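Local coordinates for protein UlvanLyase-PL25 (Pseudoalteromonas sp. PLSV, PDB 5UAS) that degrades ulvan, the sulfated cell-wall polysaccharide of green seaweeds, acting as a family 25 polysaccharide lyase with a beta-propeller fold, at residues Ala183-Trp188 with His240-Gly245; Ser205-Lys210 with Asp219-Trp224; Glu257-Tyr262 with Glu301-Asn306. All blocks are in the same frame, centred on the assembly; numbering follows the deposited sequence.

Contact 1. Residues Ala183-Trp188 with His240-Gly245. With ZN (zinc ion), chain E; 83Y (3-O-sulfo-alpha-L-rhamnopyranose), chain C; BDP (beta-D-glucopyranuronic acid), chain B; EDO (1,2-ethanediol), chain I.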
loop_
_atom_site.group_PDB
_atom_site.type_symbol
_atom_site.label_atom_id
_atom_site.label_comp_id
_atom_site.label_asym_id
_atom_site.label_seq_id
_atom_site.Cartn_x
_atom_site.Cartn_y
_atom_site.Cartn_z
ATOM N N ALA A 183 11.484 9.280 7.650
ATOM C CA ALA A 183 10.164 9.571 8.220
ATOM C C ALA A 183 9.519 10.702 7.418
ATOM O O ALA A 183 9.798 10.812 6.224
ATOM C CB ALA A 183 10.285 9.897 9.711
ATOM N N HIS A 184 8.663 11.541 8.025
ATOM C CA HIS A 184 7.874 12.475 7.206
ATOM C C HIS A 184 8.743 13.347 6.316
ATOM O O HIS A 184 8.362 13.678 5.182
ATOM C CB HIS A 184 7.052 13.407 8.082
ATOM C CG HIS A 184 5.871 12.765 8.712
ATOM N ND1 HIS A 184 4.788 13.495 9.146
ATOM C CD2 HIS A 184 5.604 11.474 9.003
ATOM C CE1 HIS A 184 3.886 12.672 9.653
ATOM N NE2 HIS A 184 4.371 11.443 9.605
ATOM N N ARG A 185 9.865 13.817 6.837
ATOM C CA ARG A 185 10.555 14.923 6.187
ATOM C C ARG A 185 11.689 14.366 5.330
ATOM O O ARG A 185 12.874 14.607 5.559
ATOM C CB ARG A 185 11.023 15.942 7.224
ATOM C CG ARG A 185 9.845 16.718 7.787
ATOM C CD ARG A 185 10.207 17.720 8.873
ATOM N NE ARG A 185 9.002 18.479 9.215
ATOM C CZ ARG A 185 9.004 19.655 9.837
ATOM N NH1 ARG A 185 10.151 20.222 10.199
ATOM N NH2 ARG A 185 7.851 20.263 10.089
ATOM N N SER A 186 11.272 13.668 4.278
ATOM C CA SER A 186 12.158 12.832 3.482
ATOM C C SER A 186 11.698 12.807 2.032
ATOM O O SER A 186 10.504 12.924 1.739
ATOM C CB SER A 186 12.185 11.380 4.007
ATOM O OG SER A 186 12.282 11.341 5.420
ATOM N N ASP A 187 12.662 12.638 1.135
ATOM C CA ASP A 187 12.339 12.357 -0.258
ATOM C C ASP A 187 11.728 10.972 -0.396
ATOM O O ASP A 187 11.968 10.077 0.413
ATOM C CB ASP A 187 13.582 12.404 -1.131
ATOM C CG ASP A 187 14.154 13.812 -1.287
ATOM O OD1 ASP A 187 13.722 14.766 -0.596
ATOM O OD2 ASP A 187 15.061 13.923 -2.113
ATOM N N TRP A 188 10.967 10.785 -1.468
ATOM C CA TRP A 188 10.594 9.457 -1.925
ATOM C C TRP A 188 11.556 9.021 -3.016
ATOM O O TRP A 188 12.037 9.839 -3.808
ATOM C CB TRP A 188 9.155 9.418 -2.426
ATOM C CG TRP A 188 8.168 9.350 -1.304
ATOM C CD1 TRP A 188 7.862 10.354 -0.415
ATOM C CD2 TRP A 188 7.370 8.226 -0.927
ATOM N NE1 TRP A 188 6.920 9.922 0.476
ATOM C CE2 TRP A 188 6.578 8.631 0.174
ATOM C CE3 TRP A 188 7.224 6.944 -1.432
ATOM C CZ2 TRP A 188 5.672 7.776 0.807
ATOM C CZ3 TRP A 188 6.288 6.079 -0.804
ATOM C CH2 TRP A 188 5.553 6.512 0.309
ATOM N N HIS A 240 1.510 16.058 1.881
ATOM C CA HIS A 240 1.396 16.225 3.325
ATOM C C HIS A 240 1.961 17.591 3.702
ATOM O O HIS A 240 3.136 17.883 3.441
ATOM C CB HIS A 240 2.135 15.091 4.048
ATOM C CG HIS A 240 2.318 15.304 5.527
ATOM N ND1 HIS A 240 1.289 15.690 6.360
ATOM C CD2 HIS A 240 3.406 15.139 6.323
ATOM C CE1 HIS A 240 1.740 15.781 7.603
ATOM N NE2 HIS A 240 3.022 15.449 7.607
ATOM N N VAL A 241 1.118 18.438 4.290
ATOM C CA VAL A 241 1.576 19.697 4.866
ATOM C C VAL A 241 2.174 19.352 6.225
ATOM O O VAL A 241 1.446 19.127 7.198
ATOM C CB VAL A 241 0.444 20.723 4.993
ATOM C CG1 VAL A 241 1.013 22.093 5.341
ATOM C CG2 VAL A 241 -0.398 20.767 3.718
ATOM N N CYS A 242 3.504 19.284 6.294
ATOM C CA CYS A 242 4.172 18.814 7.506
ATOM C C CYS A 242 4.520 20.024 8.371
ATOM O O CYS A 242 5.609 20.599 8.281
ATOM C CB CYS A 242 5.399 17.976 7.161
ATOM S SG CYS A 242 6.015 16.997 8.564
ATOM N N TRP A 243 3.577 20.394 9.236
ATOM C CA TRP A 243 3.695 21.612 10.031
ATOM C C TRP A 243 4.762 21.470 11.108
ATOM O O TRP A 243 4.877 20.429 11.768
ATOM C CB TRP A 243 2.360 21.957 10.706
ATOM C CG TRP A 243 1.288 22.454 9.792
ATOM C CD1 TRP A 243 0.192 21.760 9.345
ATOM C CD2 TRP A 243 1.199 23.761 9.210
ATOM N NE1 TRP A 243 -0.568 22.560 8.520
ATOM C CE2 TRP A 243 0.032 23.789 8.417
ATOM C CE3 TRP A 243 1.994 24.913 9.276
ATOM C CZ2 TRP A 243 -0.368 24.932 7.714
ATOM C CZ3 TRP A 243 1.596 26.044 8.562
ATOM C CH2 TRP A 243 0.435 26.040 7.792
ATOM N N ASP A 244 5.537 22.531 11.295
ATOM C CA ASP A 244 6.397 22.599 12.465
ATOM C C ASP A 244 5.535 22.583 13.721
ATOM O O ASP A 244 4.367 22.979 13.706
ATOM C CB ASP A 244 7.265 23.869 12.433
ATOM C CG ASP A 244 8.212 23.907 11.241
ATOM O OD1 ASP A 244 8.356 22.868 10.557
ATOM O OD2 ASP A 244 8.806 24.982 10.985
ATOM N N GLY A 245 6.114 22.123 14.823
ATOM C CA GLY A 245 5.416 22.222 16.088
ATOM C C GLY A 245 5.027 23.657 16.398
ATOM O O GLY A 245 5.850 24.565 16.262
HETATM ZN ZN ZN E . 4.444 15.517 9.087
HETATM C C1 83Y C . 6.532 11.788 14.212
HETATM C C2 83Y C . 5.117 11.515 14.702
HETATM C C3 83Y C . 4.220 11.112 13.543
HETATM C C4 83Y C . 4.788 9.864 12.870
HETATM C C5 83Y C . 6.196 10.237 12.391
HETATM C C6 83Y C . 6.912 9.101 11.686
HETATM O O1 83Y C . 6.531 12.942 13.362
HETATM O O1S 83Y C . 0.469 11.452 13.928
HETATM O O2 83Y C . 5.130 10.480 15.688
HETATM O O2S 83Y C . 2.040 13.284 14.146
HETATM O O3 83Y C . 2.878 10.942 13.998
HETATM O O3S 83Y C . 1.836 12.094 12.055
HETATM O O5 83Y C . 7.018 10.642 13.500
HETATM S S 83Y C . 1.809 11.956 13.530
HETATM O O4 83Y C . 3.950 9.483 11.767
HETATM C C1 BDP B . 3.141 8.302 11.966
HETATM C C2 BDP B . 1.645 8.678 11.870
HETATM C C3 BDP B . 1.388 9.033 10.439
HETATM C C4 BDP B . 1.765 7.941 9.509
HETATM C C5 BDP B . 3.176 7.548 9.704
HETATM C C6 BDP B . 4.275 8.289 8.870
HETATM O O2 BDP B . 0.855 7.566 12.307
HETATM O O3 BDP B . 1.944 10.309 10.078
HETATM O O4 BDP B . 0.909 6.792 9.352
HETATM O O5 BDP B . 3.562 7.288 11.014
HETATM O O6A BDP B . 3.980 8.919 7.848
HETATM O O6B BDP B . 5.464 8.203 9.224
HETATM C C1 EDO I . 17.278 15.858 0.073
HETATM O O1 EDO I . 16.116 16.543 -0.414
HETATM C C2 EDO I . 18.279 16.852 0.653
HETATM O O2 EDO I . 17.676 17.536 1.756
#

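Contact 2. Residues Ser205-Lys210 with Asp219-Trp224. With BDP (beta-D-glucopyranuronic acid), chain B; EDO (1,2-ethanediol), chain I.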
loop_
_atom_site.group_PDB
_atom_site.type_symbol
_atom_site.label_atom_id
_atom_site.label_comp_id
_atom_site.label_asym_id
_atom_site.label_seq_id
_atom_site.Cartn_x
_atom_site.Cartn_y
_atom_site.Cartn_z
ATOM N N SER A 205 15.993 9.884 -6.023
ATOM C CA SER A 205 14.859 10.673 -5.522
ATOM C C SER A 205 13.915 11.064 -6.652
ATOM O O SER A 205 14.344 11.595 -7.682
ATOM C CB SER A 205 15.333 11.948 -4.813
ATOM O OG SER A 205 16.078 11.636 -3.643
ATOM N N PHE A 206 12.611 10.812 -6.463
ATOM C CA PHE A 206 11.647 11.301 -7.438
ATOM C C PHE A 206 10.635 12.280 -6.860
ATOM O O PHE A 206 9.924 12.935 -7.640
ATOM C CB PHE A 206 10.924 10.131 -8.141
ATOM C CG PHE A 206 10.054 9.281 -7.224
ATOM C CD1 PHE A 206 8.730 9.622 -7.004
ATOM C CD2 PHE A 206 10.567 8.158 -6.594
ATOM C CE1 PHE A 206 7.907 8.839 -6.164
ATOM C CE2 PHE A 206 9.755 7.369 -5.761
ATOM C CZ PHE A 206 8.426 7.721 -5.538
ATOM N N LEU A 207 10.576 12.443 -5.534
ATOM C CA LEU A 207 9.742 13.481 -4.925
ATOM C C LEU A 207 10.564 14.153 -3.848
ATOM O O LEU A 207 11.181 13.477 -3.027
ATOM C CB LEU A 207 8.431 12.925 -4.316
ATOM C CG LEU A 207 7.316 12.644 -5.327
ATOM C CD1 LEU A 207 6.215 11.824 -4.617
ATOM C CD2 LEU A 207 6.698 13.908 -5.933
ATOM N N LYS A 208 10.601 15.477 -3.882
ATOM C CA LYS A 208 11.484 16.251 -3.035
ATOM C C LYS A 208 10.786 16.711 -1.765
ATOM O O LYS A 208 9.711 17.316 -1.826
ATOM C CB LYS A 208 11.950 17.485 -3.811
ATOM C CG LYS A 208 12.878 18.417 -3.026
ATOM C CD LYS A 208 14.308 17.912 -3.052
ATOM C CE LYS A 208 15.262 18.967 -2.545
ATOM N NZ LYS A 208 16.676 18.444 -2.575
ATOM N N HIS A 209 11.440 16.523 -0.629
ATOM C CA HIS A 209 11.040 17.234 0.577
ATOM C C HIS A 209 11.924 18.466 0.715
ATOM O O HIS A 209 13.092 18.454 0.313
ATOM C CB HIS A 209 11.151 16.350 1.829
ATOM C CG HIS A 209 12.520 16.330 2.433
ATOM N ND1 HIS A 209 13.569 15.628 1.877
ATOM C CD2 HIS A 209 13.021 16.943 3.530
ATOM C CE1 HIS A 209 14.658 15.815 2.603
ATOM N NE2 HIS A 209 14.349 16.595 3.620
ATOM N N LYS A 210 11.366 19.527 1.290
ATOM C CA LYS A 210 12.134 20.753 1.477
ATOM C C LYS A 210 11.313 21.738 2.291
ATOM O O LYS A 210 10.104 21.567 2.489
ATOM C CB LYS A 210 12.537 21.383 0.142
ATOM C CG LYS A 210 11.348 21.637 -0.805
ATOM C CD LYS A 210 11.812 22.470 -1.995
ATOM C CE LYS A 210 10.680 22.681 -2.988
ATOM N NZ LYS A 210 9.538 23.422 -2.392
ATOM N N ASP A 219 7.497 20.421 2.835
ATOM C CA ASP A 219 6.881 19.565 1.819
ATOM C C ASP A 219 7.116 18.084 2.118
ATOM O O ASP A 219 8.258 17.641 2.274
ATOM C CB ASP A 219 7.447 19.866 0.429
ATOM C CG ASP A 219 7.111 21.239 -0.077
ATOM O OD1 ASP A 219 6.095 21.852 0.341
ATOM O OD2 ASP A 219 7.889 21.707 -0.928
ATOM N N SER A 220 6.033 17.306 2.109
ATOM C CA SER A 220 6.053 15.883 2.421
ATOM C C SER A 220 5.039 15.177 1.535
ATOM O O SER A 220 4.078 15.785 1.055
ATOM C CB SER A 220 5.746 15.663 3.916
ATOM O OG SER A 220 5.862 14.312 4.320
ATOM N N TRP A 221 5.232 13.869 1.358
ATOM C CA TRP A 221 4.474 13.159 0.328
ATOM C C TRP A 221 4.109 11.756 0.759
ATOM O O TRP A 221 4.781 11.137 1.585
ATOM C CB TRP A 221 5.266 13.025 -0.974
ATOM C CG TRP A 221 5.736 14.304 -1.542
ATOM C CD1 TRP A 221 6.989 14.848 -1.405
ATOM C CD2 TRP A 221 5.004 15.198 -2.394
ATOM N NE1 TRP A 221 7.071 16.023 -2.096
ATOM C CE2 TRP A 221 5.868 16.271 -2.707
ATOM C CE3 TRP A 221 3.703 15.207 -2.910
ATOM C CZ2 TRP A 221 5.475 17.352 -3.528
ATOM C CZ3 TRP A 221 3.309 16.264 -3.709
ATOM C CH2 TRP A 221 4.199 17.334 -4.021
ATOM N N TYR A 222 3.082 11.228 0.105
ATOM C CA TYR A 222 2.777 9.802 0.186
ATOM C C TYR A 222 2.457 9.318 -1.224
ATOM O O TYR A 222 1.523 9.815 -1.844
ATOM C CB TYR A 222 1.599 9.533 1.151
ATOM C CG TYR A 222 1.902 9.871 2.595
ATOM C CD1 TYR A 222 1.623 11.122 3.107
ATOM C CD2 TYR A 222 2.432 8.917 3.462
ATOM C CE1 TYR A 222 1.901 11.440 4.444
ATOM C CE2 TYR A 222 2.707 9.227 4.801
ATOM C CZ TYR A 222 2.444 10.493 5.279
ATOM O OH TYR A 222 2.706 10.845 6.594
ATOM N N ALA A 223 3.197 8.322 -1.705
ATOM C CA ALA A 223 3.051 7.813 -3.064
ATOM C C ALA A 223 2.592 6.356 -3.051
ATOM O O ALA A 223 2.811 5.623 -2.088
ATOM C CB ALA A 223 4.388 7.929 -3.820
ATOM N N TRP A 224 1.955 5.951 -4.146
ATOM C CA TRP A 224 1.627 4.567 -4.441
ATOM C C TRP A 224 2.136 4.318 -5.851
ATOM O O TRP A 224 1.700 4.992 -6.797
ATOM C CB TRP A 224 0.107 4.336 -4.360
ATOM C CG TRP A 224 -0.341 2.873 -4.308
ATOM C CD1 TRP A 224 -0.591 2.121 -3.185
ATOM C CD2 TRP A 224 -0.582 2.010 -5.426
ATOM N NE1 TRP A 224 -0.975 0.861 -3.544
ATOM C CE2 TRP A 224 -0.976 0.757 -4.914
ATOM C CE3 TRP A 224 -0.506 2.182 -6.809
ATOM C CZ2 TRP A 224 -1.304 -0.296 -5.729
ATOM C CZ3 TRP A 224 -0.828 1.112 -7.627
ATOM C CH2 TRP A 224 -1.232 -0.108 -7.082
HETATM C C1 BDP B . 3.141 8.302 11.966
HETATM C C2 BDP B . 1.645 8.678 11.870
HETATM C C3 BDP B . 1.388 9.033 10.439
HETATM C C4 BDP B . 1.765 7.941 9.509
HETATM C C5 BDP B . 3.176 7.548 9.704
HETATM C C6 BDP B . 4.275 8.289 8.870
HETATM O O2 BDP B . 0.855 7.566 12.307
HETATM O O3 BDP B . 1.944 10.309 10.078
HETATM O O4 BDP B . 0.909 6.792 9.352
HETATM O O5 BDP B . 3.562 7.288 11.014
HETATM O O6A BDP B . 3.980 8.919 7.848
HETATM O O6B BDP B . 5.464 8.203 9.224
HETATM C C1 EDO I . 17.278 15.858 0.073
HETATM O O1 EDO I . 16.116 16.543 -0.414
HETATM C C2 EDO I . 18.279 16.852 0.653
HETATM O O2 EDO I . 17.676 17.536 1.756
HETATM O O HOH W 1 8.769 19.850 -2.790
#

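Contact 3. Residues Glu257-Tyr262 with Glu301-Asn306. With 83Y (3-O-sulfo-alpha-L-rhamnopyranose), chain D.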
loop_
_atom_site.group_PDB
_atom_site.type_symbol
_atom_site.label_atom_id
_atom_site.label_comp_id
_atom_site.label_asym_id
_atom_site.label_seq_id
_atom_site.Cartn_x
_atom_site.Cartn_y
_atom_site.Cartn_z
ATOM N N GLU A 257 -2.352 16.277 8.254
ATOM C CA GLU A 257 -2.975 17.021 7.157
ATOM C C GLU A 257 -2.355 16.653 5.810
ATOM O O GLU A 257 -1.144 16.807 5.601
ATOM C CB GLU A 257 -2.855 18.530 7.399
ATOM C CG GLU A 257 -3.406 19.366 6.239
ATOM C CD GLU A 257 -3.479 20.867 6.533
ATOM O OE1 GLU A 257 -3.077 21.304 7.635
ATOM O OE2 GLU A 257 -3.955 21.608 5.648
ATOM N N ARG A 258 -3.192 16.171 4.895
ATOM C CA ARG A 258 -2.778 15.855 3.533
ATOM C C ARG A 258 -3.835 16.406 2.584
ATOM O O ARG A 258 -5.013 16.496 2.944
ATOM C CB ARG A 258 -2.614 14.333 3.341
ATOM C CG ARG A 258 -1.501 13.706 4.224
ATOM C CD ARG A 258 -1.769 12.221 4.544
ATOM N NE ARG A 258 -1.755 11.372 3.346
ATOM C CZ ARG A 258 -1.506 10.063 3.342
ATOM N NH1 ARG A 258 -1.228 9.421 4.493
ATOM N NH2 ARG A 258 -1.511 9.394 2.176
ATOM N N HIS A 259 -3.423 16.811 1.383
ATOM C CA HIS A 259 -4.410 17.252 0.407
ATOM C C HIS A 259 -4.048 16.767 -0.986
ATOM O O HIS A 259 -2.882 16.484 -1.287
ATOM C CB HIS A 259 -4.551 18.778 0.321
ATOM C CG HIS A 259 -4.826 19.446 1.631
ATOM N ND1 HIS A 259 -6.062 19.411 2.245
ATOM C CD2 HIS A 259 -4.025 20.188 2.429
ATOM C CE1 HIS A 259 -6.001 20.092 3.378
ATOM N NE2 HIS A 259 -4.780 20.584 3.504
ATOM N N ASP A 260 -5.080 16.745 -1.841
ATOM C CA ASP A 260 -4.988 16.652 -3.298
ATOM C C ASP A 260 -4.482 15.300 -3.777
ATOM O O ASP A 260 -4.113 14.437 -2.968
ATOM C CB ASP A 260 -4.084 17.770 -3.845
ATOM C CG ASP A 260 -4.576 19.163 -3.471
ATOM O OD1 ASP A 260 -5.800 19.362 -3.291
ATOM O OD2 ASP A 260 -3.727 20.057 -3.370
ATOM N N VAL A 261 -4.465 15.076 -5.088
ATOM C CA VAL A 261 -3.835 13.856 -5.592
ATOM C C VAL A 261 -3.193 14.163 -6.938
ATOM O O VAL A 261 -3.730 14.943 -7.730
ATOM C CB VAL A 261 -4.841 12.669 -5.634
ATOM C CG1 VAL A 261 -6.015 12.901 -6.604
ATOM C CG2 VAL A 261 -4.113 11.342 -5.909
ATOM N N TYR A 262 -2.032 13.548 -7.182
ATOM C CA TYR A 262 -1.178 13.797 -8.345
ATOM C C TYR A 262 -0.902 12.485 -9.063
ATOM O O TYR A 262 -1.100 11.411 -8.499
ATOM C CB TYR A 262 0.169 14.414 -7.941
ATOM C CG TYR A 262 0.108 15.654 -7.080
ATOM C CD1 TYR A 262 -0.229 15.564 -5.740
ATOM C CD2 TYR A 262 0.446 16.910 -7.590
ATOM C CE1 TYR A 262 -0.271 16.690 -4.931
ATOM C CE2 TYR A 262 0.402 18.038 -6.791
ATOM C CZ TYR A 262 0.052 17.923 -5.459
ATOM O OH TYR A 262 0.019 19.053 -4.659
ATOM N N GLU A 301 -10.269 21.926 0.934
ATOM C CA GLU A 301 -9.960 21.779 2.346
ATOM C C GLU A 301 -10.082 20.340 2.833
ATOM O O GLU A 301 -9.711 20.072 3.979
ATOM C CB GLU A 301 -10.859 22.685 3.187
ATOM C CG GLU A 301 -10.649 24.160 2.891
ATOM C CD GLU A 301 -11.687 25.044 3.548
ATOM O OE1 GLU A 301 -12.396 24.556 4.449
ATOM O OE2 GLU A 301 -11.796 26.223 3.157
ATOM N N LEU A 302 -10.554 19.415 1.996
ATOM C CA LEU A 302 -10.673 18.023 2.424
ATOM C C LEU A 302 -9.297 17.416 2.629
ATOM O O LEU A 302 -8.389 17.621 1.822
ATOM C CB LEU A 302 -11.418 17.178 1.395
ATOM C CG LEU A 302 -12.843 17.594 1.043
ATOM C CD1 LEU A 302 -13.439 16.646 0.014
ATOM C CD2 LEU A 302 -13.718 17.645 2.294
ATOM N N TRP A 303 -9.161 16.638 3.700
ATOM C CA TRP A 303 -7.915 15.946 4.008
ATOM C C TRP A 303 -7.918 14.576 3.347
ATOM O O TRP A 303 -8.941 13.877 3.344
ATOM C CB TRP A 303 -7.744 15.763 5.513
ATOM C CG TRP A 303 -7.437 16.987 6.332
ATOM C CD1 TRP A 303 -7.752 18.298 6.045
ATOM C CD2 TRP A 303 -6.744 17.007 7.591
ATOM N NE1 TRP A 303 -7.287 19.119 7.050
ATOM C CE2 TRP A 303 -6.655 18.352 7.999
ATOM C CE3 TRP A 303 -6.168 16.011 8.403
ATOM C CZ2 TRP A 303 -6.043 18.732 9.198
ATOM C CZ3 TRP A 303 -5.549 16.390 9.587
ATOM C CH2 TRP A 303 -5.491 17.737 9.972
ATOM N N THR A 304 -6.769 14.179 2.813
ATOM C CA THR A 304 -6.697 12.992 1.974
ATOM C C THR A 304 -5.967 11.858 2.677
ATOM O O THR A 304 -5.223 12.059 3.642
ATOM C CB THR A 304 -5.990 13.312 0.652
ATOM O OG1 THR A 304 -4.736 13.956 0.936
ATOM C CG2 THR A 304 -6.861 14.236 -0.171
ATOM N N PHE A 305 -6.197 10.653 2.164
ATOM C CA PHE A 305 -5.404 9.486 2.497
ATOM C C PHE A 305 -5.276 8.719 1.196
ATOM O O PHE A 305 -6.291 8.388 0.580
ATOM C CB PHE A 305 -6.069 8.639 3.606
ATOM C CG PHE A 305 -5.241 7.484 4.055
ATOM C CD1 PHE A 305 -4.215 7.683 4.966
ATOM C CD2 PHE A 305 -5.496 6.201 3.584
ATOM C CE1 PHE A 305 -3.405 6.646 5.365
ATOM C CE2 PHE A 305 -4.708 5.131 4.000
ATOM C CZ PHE A 305 -3.673 5.356 4.926
ATOM N N ASN A 306 -4.048 8.495 0.749
ATOM C CA ASN A 306 -3.850 8.026 -0.622
ATOM C C ASN A 306 -4.412 6.616 -0.816
ATOM O O ASN A 306 -4.512 5.817 0.123
ATOM C CB ASN A 306 -2.359 8.065 -1.001
ATOM C CG ASN A 306 -2.141 8.029 -2.505
ATOM O OD1 ASN A 306 -3.027 8.420 -3.263
ATOM N ND2 ASN A 306 -0.983 7.517 -2.942
HETATM C C1 83Y D . 0.082 6.691 8.194
HETATM C C2 83Y D . -0.241 5.213 8.061
HETATM C C3 83Y D . -1.045 4.711 9.275
HETATM C C4 83Y D . -2.268 5.582 9.580
HETATM C C5 83Y D . -1.870 7.045 9.594
HETATM C C6 83Y D . -3.116 7.928 9.684
HETATM O O1S 83Y D . -1.237 0.956 8.992
HETATM O O2 83Y D . -0.968 5.013 6.876
HETATM O O2S 83Y D . -1.178 2.225 11.143
HETATM O O3 83Y D . -1.446 3.381 9.011
HETATM O O3S 83Y D . 0.656 2.283 9.576
HETATM O O5 83Y D . -1.104 7.431 8.449
HETATM S S 83Y D . -0.793 2.157 9.721
HETATM O O4 83Y D . -2.784 5.283 10.895
#

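Contact 1. Residues Ala183-Trp188 with His240-Gly245
Cys242 SG is gripped by two partners: a zinc ion 2.2 Å from the sulfur, and Arg185, whose NE donates a hydrogen bond to SG over 3.4 Å. That bond is nearly straight (174°), and the sulfur lies in the guanidinium plane. The arginine chain is extended from CG to NE, which carries its head past the sulfur to the end of strand 232-243. There Arg185 NH2 forms a salt bridge with Asp244 OD1 at 2.7 Å, with NH1 adding a weak bond to the same oxygen; NH2 also makes a weak bond to Cys242 O. Asp244 OD2 has a second cation, Arg211.

His184 ND1 and His240 NE2 bind the same zinc and sit 3.1 Å from each other, their ring planes almost perpendicular at 86°. His254 completes the four-ligand site, while the far nitrogen of His240, ND1, is tied to Glu257 O. The His184 ring reaches the metal with CG beside the backbone N (chi1 -74°), and its other nitrogen, NE2, then faces the substrate. His184 NE2 donates to O4 of the chain C sulforhamnose at 2.9 Å and, weakly, to O3 of the glucuronic acid at 2.7 Å.

The zinc does not touch the sugar; consistent with its structural role, it fixes the rotation of an imidazole that binds substrate, while the nearby guanidinium probably tempers the negative charge on the cysteine sulfur.

Contact 2. Residues Ser205-Lys210 with Asp219-Trp224
Asp219 N donates to Lys210 O at 2.9 Å near the turn end of the beta hairpin formed by strands 204-211 and 217-227, but the two partners then splay, the short segments 205-207 and 219-224 running at 98° to each other. Phe206 and Leu207 form a classic beta bulge opposite Trp188 in this part of the propeller.

Where the strands diverge, Leu207 lies across the Trp221 indole. Leu207 CB rests over the five-membered ring of Trp221, 4.0 Å from the centroid, and CD2 sits above the centre of the whole ring system. The edge of the same indole is used as well: Trp221 NE1 donates to Lys208 O at 3.0 Å, the oxygen lying in the ring plane while the nitrogen stands well above the carbonyl plane. Face and edge together fix the tryptophan's rotation. Farther along, the Phe206 ring meets Ala223 CB edge-on, and on the other side of strand 217-227 Tyr222 OH donates to the glucuronate O6A at 2.6 Å, tying the hairpin to the substrate.

Near the turn, Lys210 and Asp219 run alongside each other. A bend at the last torsion of the lysine (chi4 62°) brings Lys210 NZ to Asp219 OD2 for a 2.8 Å salt bridge. Glu288 also pairs with that ammonium, and Arg287 and Tyr239 hold Asp219 OD1. Asp219 O, buried here without a hydrogen-bond donor, receives a CA-H...O contact from His209 CA at 3.3 Å. One water donates to both Lys208 O and Asp219 OD2, so that Lys208 O receives the water as well as the indole N-H.

Contact 3. Residues Glu257-Tyr262 with Glu301-Asn306
Glu257 lies across the indole of Trp303, its CA almost straight above the six-membered ring at 3.5 Å from the centroid. CB and CG continue over the same ring system, and the carboxylate ends almost parallel to it, the two planes 6° apart. The His259 imidazole stands nearly upright to the indole instead (85°), with CE1 close to Trp303 CD1.

Both nitrogens of that imidazole are used near the ring plane. His259 ND1 donates to Leu302 O at 3.0 Å, and its NE2 donates to the anti lone pair of Glu257 OE2 at 2.5 Å. Glu257 OE1 in turn holds Trp243. With an alanine in place of Trp303, the face that covers Glu257 would be missing, and the glutamate chain and the imidazole it holds would probably be freer to turn.

Here strand 258-267 crosses strand 303-311, the first strand of the next propeller sheet, at a steep angle. Thr304 N donates to Arg258 O at 2.9 Å, and Trp303 CA-H leans on the same oxygen. The Arg258 chain, bent at CG-CD (chi3 64°), brings one face of its guanidinium against the rim of Phe305, Arg258 NH1 lying 3.5 Å from Phe305 CD1, the two planes well away from parallel. Asp238 pairs with Arg258 NE and also binds Thr304 OG1, and Tyr222 adds a cation-pi contact. The Phe305 CG is anti to the backbone N, which turns the ring toward the glycan, where its edge meets O2 of the chain D sulforhamnose, Phe305 CE1 lying 3.3 Å away.

An imidazole that donates from both nitrogens is consistent with a protonated His259, a positive charge that Glu257 would probably balance.

How the contacts relate
From the N terminus, the loop 183-188 leads into strand 188-193 and then the hairpin of strands 204-211 and 217-227, which contact 2 closes over a short span. Strand 232-243 follows and returns to the loop at contact 1, so contact 2 is nested inside the longer loop that contact 1 closes. The two touch directly through Asp187 with His209 and Trp188 NE1 with Trp221 O. Contact 3 follows in series, closing the chain that runs from strand 258-267, beside 232-243 in the same sheet, through helix 287-293 to strand 303-311, which begins the following sheet. Contacts 1 and 2 thus tie one sheet together beside the bound glycan, and contact 3 joins it to its neighbour.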